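Local coordinates for protein AceL NrdHF-1-1 Intein (Metagenome, PDB 6ZGQ) that belongs to the naturally split class 3 inteins, which excise themselves and join their flanking sequences by protein splicing, held here as a linked, splice-inactive variant, at residues Y99-H107 against H147-A155. Residues are numbered along the deposited sequence; the frame is centred on the assembly and turned at random.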
ATOM      1  N   TYR A  99      -9.341  -7.961   6.940  1.00 11.16           N
ATOM      2  CA  TYR A  99      -9.940  -6.881   6.144  1.00 10.82           C
ATOM      3  C   TYR A  99      -8.867  -5.920   5.654  1.00 10.48           C
ATOM      4  O   TYR A  99      -8.074  -5.447   6.470  1.00 10.66           O
ATOM      5  CB  TYR A  99     -10.951  -6.111   7.001  1.00 12.19           C
ATOM      6  CG  TYR A  99     -12.075  -6.980   7.498  1.00 13.68           C
ATOM      7  CD1 TYR A  99     -11.934  -7.748   8.648  1.00 14.12           C
ATOM      8  CD2 TYR A  99     -13.271  -7.052   6.807  1.00 14.18           C
ATOM      9  CE1 TYR A  99     -12.963  -8.558   9.100  1.00 16.16           C
ATOM     10  CE2 TYR A  99     -14.303  -7.858   7.246  1.00 15.46           C
ATOM     11  CZ  TYR A  99     -14.149  -8.607   8.394  1.00 16.58           C
ATOM     12  OH  TYR A  99     -15.179  -9.406   8.828  1.00 17.44           O
ATOM     13  N   PHE A 100      -8.843  -5.657   4.338  1.00  9.50           N
ATOM     14  CA  PHE A 100      -8.021  -4.590   3.743  1.00  9.16           C
ATOM     15  C   PHE A 100      -8.706  -3.243   4.006  1.00  9.40           C
ATOM     16  O   PHE A 100      -9.930  -3.207   4.220  1.00 10.74           O
ATOM     17  CB  PHE A 100      -7.791  -4.825   2.241  1.00  8.42           C
ATOM     18  CG  PHE A 100      -6.881  -5.985   1.937  1.00  8.52           C
ATOM     19  CD1 PHE A 100      -5.581  -6.010   2.423  1.00  8.40           C
ATOM     20  CD2 PHE A 100      -7.319  -7.045   1.153  1.00  8.24           C
ATOM     21  CE1 PHE A 100      -4.738  -7.069   2.134  1.00  8.38           C
ATOM     22  CE2 PHE A 100      -6.488  -8.116   0.876  1.00  8.41           C
ATOM     23  CZ  PHE A 100      -5.192  -8.123   1.360  1.00  8.57           C
ATOM     24  N   ILE A 101      -7.910  -2.168   3.999  1.00  9.26           N
ATOM     25  CA  ILE A 101      -8.322  -0.832   4.457  1.00 10.37           C
ATOM     26  C   ILE A 101      -8.403   0.120   3.253  1.00 10.74           C
ATOM     27  O   ILE A 101      -7.360   0.467   2.686  1.00 10.33           O
ATOM     28  CB  ILE A 101      -7.334  -0.293   5.525  1.00 11.69           C
ATOM     29  CG1 ILE A 101      -7.145  -1.322   6.654  1.00 13.78           C
ATOM     30  CG2 ILE A 101      -7.810   1.044   6.092  1.00 11.37           C
ATOM     31  CD1 ILE A 101      -6.002  -1.015   7.606  1.00 14.39           C
ATOM     32  N   ILE A 102      -9.637   0.484   2.864  1.00 10.80           N
ATOM     33  CA  ILE A 102      -9.952   1.479   1.819  1.00 11.17           C
ATOM     34  C   ILE A 102     -10.270   2.810   2.524  1.00 11.54           C
ATOM     35  O   ILE A 102     -10.892   2.799   3.605  1.00 11.68           O
ATOM     36  CB  ILE A 102     -11.152   1.025   0.937  1.00 10.94           C
ATOM     37  CG1 ILE A 102     -10.824  -0.269   0.179  1.00 11.18           C
ATOM     38  CG2 ILE A 102     -11.567   2.107  -0.056  1.00 10.62           C
ATOM     39  CD1 ILE A 102     -12.025  -0.919  -0.478  1.00 11.70           C
ATOM     40  N   VAL A 103      -9.813   3.912   1.920  1.00 12.17           N
ATOM     41  CA  VAL A 103     -10.019   5.286   2.402  1.00 11.80           C
ATOM     42  C   VAL A 103     -10.926   5.989   1.380  1.00 13.42           C
ATOM     43  O   VAL A 103     -10.471   6.279   0.270  1.00 14.03           O
ATOM     44  CB  VAL A 103      -8.666   6.031   2.543  1.00 10.78           C
ATOM     45  CG1 VAL A 103      -8.824   7.344   3.303  1.00 10.49           C
ATOM     46  CG2 VAL A 103      -7.625   5.143   3.220  1.00 10.49           C
ATOM     47  N   GLU A 104     -12.191   6.238   1.741  1.00 16.15           N
ATOM     48  CA  GLU A 104     -13.207   6.715   0.782  1.00 16.51           C
ATOM     49  C   GLU A 104     -13.479   8.212   0.984  1.00 19.66           C
ATOM     50  O   GLU A 104     -13.453   8.698   2.130  1.00 17.80           O
ATOM     51  CB  GLU A 104     -14.499   5.866   0.850  1.00 20.34           C
ATOM     52  CG  GLU A 104     -15.033   5.609   2.251  1.00 23.63           C
ATOM     53  CD  GLU A 104     -16.316   4.801   2.292  1.00 26.13           C
ATOM     54  OE1 GLU A 104     -16.808   4.386   1.221  1.00 29.06           O
ATOM     55  OE2 GLU A 104     -16.831   4.575   3.413  1.00 28.13           O
ATOM     56  N   GLY A 105     -13.689   8.911  -0.142  1.00 22.43           N
ATOM     57  CA  GLY A 105     -14.062  10.335  -0.189  1.00 25.81           C
ATOM     58  C   GLY A 105     -12.894  11.241   0.159  1.00 27.64           C
ATOM     59  O   GLY A 105     -11.740  10.821   0.004  1.00 28.52           O
ATOM     60  N   SER A 106     -13.213  12.451   0.645  1.00 30.88           N
ATOM     61  CA  SER A 106     -12.243  13.510   0.991  1.00 33.43           C
ATOM     62  C   SER A 106     -11.992  13.628   2.501  1.00 34.38           C
ATOM     63  O   SER A 106     -11.058  14.336   2.899  1.00 40.11           O
ATOM     64  CB  SER A 106     -12.733  14.860   0.459  1.00 34.02           C
ATOM     65  OG  SER A 106     -13.154  14.744  -0.886  1.00 36.55           O
ATOM     66  N   HIS A 107     -12.805  12.934   3.312  1.00 32.02           N
ATOM     67  CA  HIS A 107     -12.805  13.040   4.785  1.00 31.85           C
ATOM     68  C   HIS A 107     -12.055  11.875   5.471  1.00 26.05           C
ATOM     69  O   HIS A 107     -12.163  11.732   6.699  1.00 25.60           O
ATOM     70  CB  HIS A 107     -14.248  13.123   5.326  1.00 35.88           C
ATOM     71  CG  HIS A 107     -15.206  13.819   4.407  1.00 41.51           C
ATOM     72  ND1 HIS A 107     -14.843  14.896   3.626  1.00 41.76           N
ATOM     73  CD2 HIS A 107     -16.514  13.589   4.148  1.00 44.16           C
ATOM     74  CE1 HIS A 107     -15.885  15.296   2.921  1.00 45.51           C
ATOM     75  NE2 HIS A 107     -16.913  14.520   3.221  1.00 47.61           N
ATOM     76  N   HIS A 147      -8.080   3.721 -10.767  1.00 14.66           N
ATOM     77  CA  HIS A 147      -9.522   4.009 -10.702  1.00 15.85           C
ATOM     78  C   HIS A 147      -9.882   4.999  -9.578  1.00 13.55           C
ATOM     79  O   HIS A 147     -11.060   5.120  -9.223  1.00 15.76           O
ATOM     80  CB  HIS A 147     -10.306   2.701 -10.534  1.00 17.07           C
ATOM     81  CG  HIS A 147     -10.094   1.737 -11.653  1.00 21.41           C
ATOM     82  ND1 HIS A 147      -9.867   0.395 -11.447  1.00 25.28           N
ATOM     83  CD2 HIS A 147     -10.052   1.930 -12.992  1.00 22.01           C
ATOM     84  CE1 HIS A 147      -9.709  -0.203 -12.615  1.00 27.93           C
ATOM     85  NE2 HIS A 147      -9.818   0.707 -13.569  1.00 24.55           N
ATOM     86  N   GLY A 148      -8.874   5.693  -9.035  1.00 10.91           N
ATOM     87  CA  GLY A 148      -9.070   6.750  -8.043  1.00 10.50           C
ATOM     88  C   GLY A 148      -9.338   6.240  -6.637  1.00 10.66           C
ATOM     89  O   GLY A 148      -9.600   7.048  -5.767  1.00 10.43           O
ATOM     90  N   ASN A 149      -9.254   4.923  -6.408  1.00 10.63           N
ATOM     91  CA  ASN A 149      -9.521   4.313  -5.090  1.00 10.57           C
ATOM     92  C   ASN A 149      -8.263   4.390  -4.230  1.00 10.48           C
ATOM     93  O   ASN A 149      -7.174   4.061  -4.722  1.00 12.07           O
ATOM     94  CB  ASN A 149      -9.953   2.844  -5.212  1.00 11.11           C
ATOM     95  CG  ASN A 149     -11.148   2.647  -6.120  1.00 11.50           C
ATOM     96  OD1 ASN A 149     -11.078   1.896  -7.093  1.00 14.92           O
ATOM     97  ND2 ASN A 149     -12.248   3.319  -5.813  1.00 10.48           N
ATOM     98  N   ARG A 150      -8.419   4.812  -2.972  1.00  9.77           N
ATOM     99  CA  ARG A 150      -7.315   4.935  -2.010  1.00  9.50           C
ATOM    100  C   ARG A 150      -7.396   3.775  -1.005  1.00  8.90           C
ATOM    101  O   ARG A 150      -8.500   3.348  -0.649  1.00  8.84           O
ATOM    102  CB  ARG A 150      -7.352   6.315  -1.329  1.00  9.77           C
ATOM    103  CG  ARG A 150      -7.222   7.450  -2.333  1.00 11.00           C
ATOM    104  CD  ARG A 150      -6.981   8.831  -1.748  1.00 11.85           C
ATOM    105  NE  ARG A 150      -6.815   9.758  -2.864  1.00 12.61           N
ATOM    106  CZ  ARG A 150      -7.807  10.245  -3.608  1.00 13.12           C
ATOM    107  NH1 ARG A 150      -9.078   9.939  -3.355  1.00 13.45           N
ATOM    108  NH2 ARG A 150      -7.523  11.060  -4.617  1.00 13.53           N
ATOM    109  N   SER A 151      -6.230   3.242  -0.619  1.00  8.06           N
ATOM    110  CA  SER A 151      -6.100   2.125   0.334  1.00  8.12           C
ATOM    111  C   SER A 151      -4.788   2.251   1.104  1.00  7.97           C
ATOM    112  O   SER A 151      -3.891   2.980   0.659  1.00  8.04           O
ATOM    113  CB  SER A 151      -6.160   0.779  -0.391  1.00  7.82           C
ATOM    114  OG  SER A 151      -5.122   0.644  -1.354  1.00  8.46           O
ATOM    115  N   VAL A 152      -4.698   1.565   2.248  1.00  7.63           N
ATOM    116  CA  VAL A 152      -3.508   1.589   3.121  1.00  7.80           C
ATOM    117  C   VAL A 152      -2.600   0.440   2.670  1.00  7.59           C
ATOM    118  O   VAL A 152      -3.097  -0.663   2.426  1.00  7.75           O
ATOM    119  CB  VAL A 152      -3.901   1.458   4.621  1.00  7.81           C
ATOM    120  CG1 VAL A 152      -2.689   1.306   5.538  1.00  7.87           C
ATOM    121  CG2 VAL A 152      -4.734   2.659   5.062  1.00  7.75           C
ATOM    122  N   THR A 153      -1.304   0.722   2.511  1.00  7.07           N
ATOM    123  CA  THR A 153      -0.292  -0.287   2.157  1.00  6.95           C
ATOM    124  C   THR A 153       0.921  -0.116   3.078  1.00  7.08           C
ATOM    125  O   THR A 153       1.097   0.971   3.641  1.00  7.89           O
ATOM    126  CB  THR A 153       0.107  -0.183   0.671  1.00  6.39           C
ATOM    127  OG1 THR A 153       0.696  -1.421   0.274  1.00  6.61           O
ATOM    128  CG2 THR A 153       1.082   0.968   0.414  1.00  6.05           C
ATOM    129  N   GLY A 154       1.720  -1.172   3.251  1.00  7.01           N
ATOM    130  CA  GLY A 154       2.895  -1.131   4.134  1.00  7.53           C
ATOM    131  C   GLY A 154       4.013  -0.244   3.610  1.00  7.57           C
ATOM    132  O   GLY A 154       4.244  -0.205   2.392  1.00 10.26           O
ATOM    133  N   ALA A 155       4.677   0.465   4.529  1.00  8.38           N
ATOM    134  CA  ALA A 155       5.978   1.123   4.315  1.00  8.31           C
ATOM    135  C   ALA A 155       7.096   0.094   4.505  1.00  9.83           C
ATOM    136  O   ALA A 155       6.842  -0.971   5.080  1.00 10.01           O
ATOM    137  CB  ALA A 155       6.152   2.273   5.299  1.00  7.65           C
TER
HETATM  138  O   HOH W   1      -5.002  -2.116   3.434  1.00 12.52           O
HETATM  139  O   HOH W   2     -11.345   4.925  -2.164  1.00 16.24           O
HETATM  140  O   HOH W   3     -10.267   8.589  -1.186  1.00 17.30           O
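In the all-beta fold of this intein, probably the horseshoe-like Hint fold of the family, strands 99-104 and 150-154 meet as a short, splayed antiparallel pair, their directions 140° apart. I102 and S151 form the non-hydrogen-bonded pair at its centre, with CA atoms 4.2 Å apart, and one backbone bond lies to each end of it. V152 N donates to I101 O over 2.9 Å, meeting the carbonyl almost head-on (C=O...N 161°). V103 N donates to R150 O over an equal 2.9 Å; that link is nearly straight at the hydrogen, yet the donor stands above the carbonyl plane, 52° out of it. Each of these residue pairs has one direct bond and one water-mediated link: a water joins I101 N to V152 O, and another joins R150 N to V103 O.

Beta-branched I101, V103 and V152 suit this extended backbone and pack together, while I102 lies with S151 on the other face. With I101 CG1 beside the backbone N, CG2 is turned anti to that N and meets V152 CG2 at 3.6 Å, the two side chains crossing at a slant. V103 CG2 touches the same V152 methyl more distantly, while I77 of strand 75-80 packs on both I101 and V152. Small S151 fits close beside I101 O; its hydroxyl is engaged by Q68 NE2.

At the start of strand 150-154, partly exposed R150 has the length to reach polar partners beyond the pair. Its CB rests 3.5 Å from V103 O, its chain runs extended from CG to NE, and NH2 forms a salt bridge with D20. On NH1, a water lying in the guanidinium plane accepts at 2.8 Å and donates to both V103 O and the O of G105, apparently the first residue of the engineered Gly-Ser-His linker.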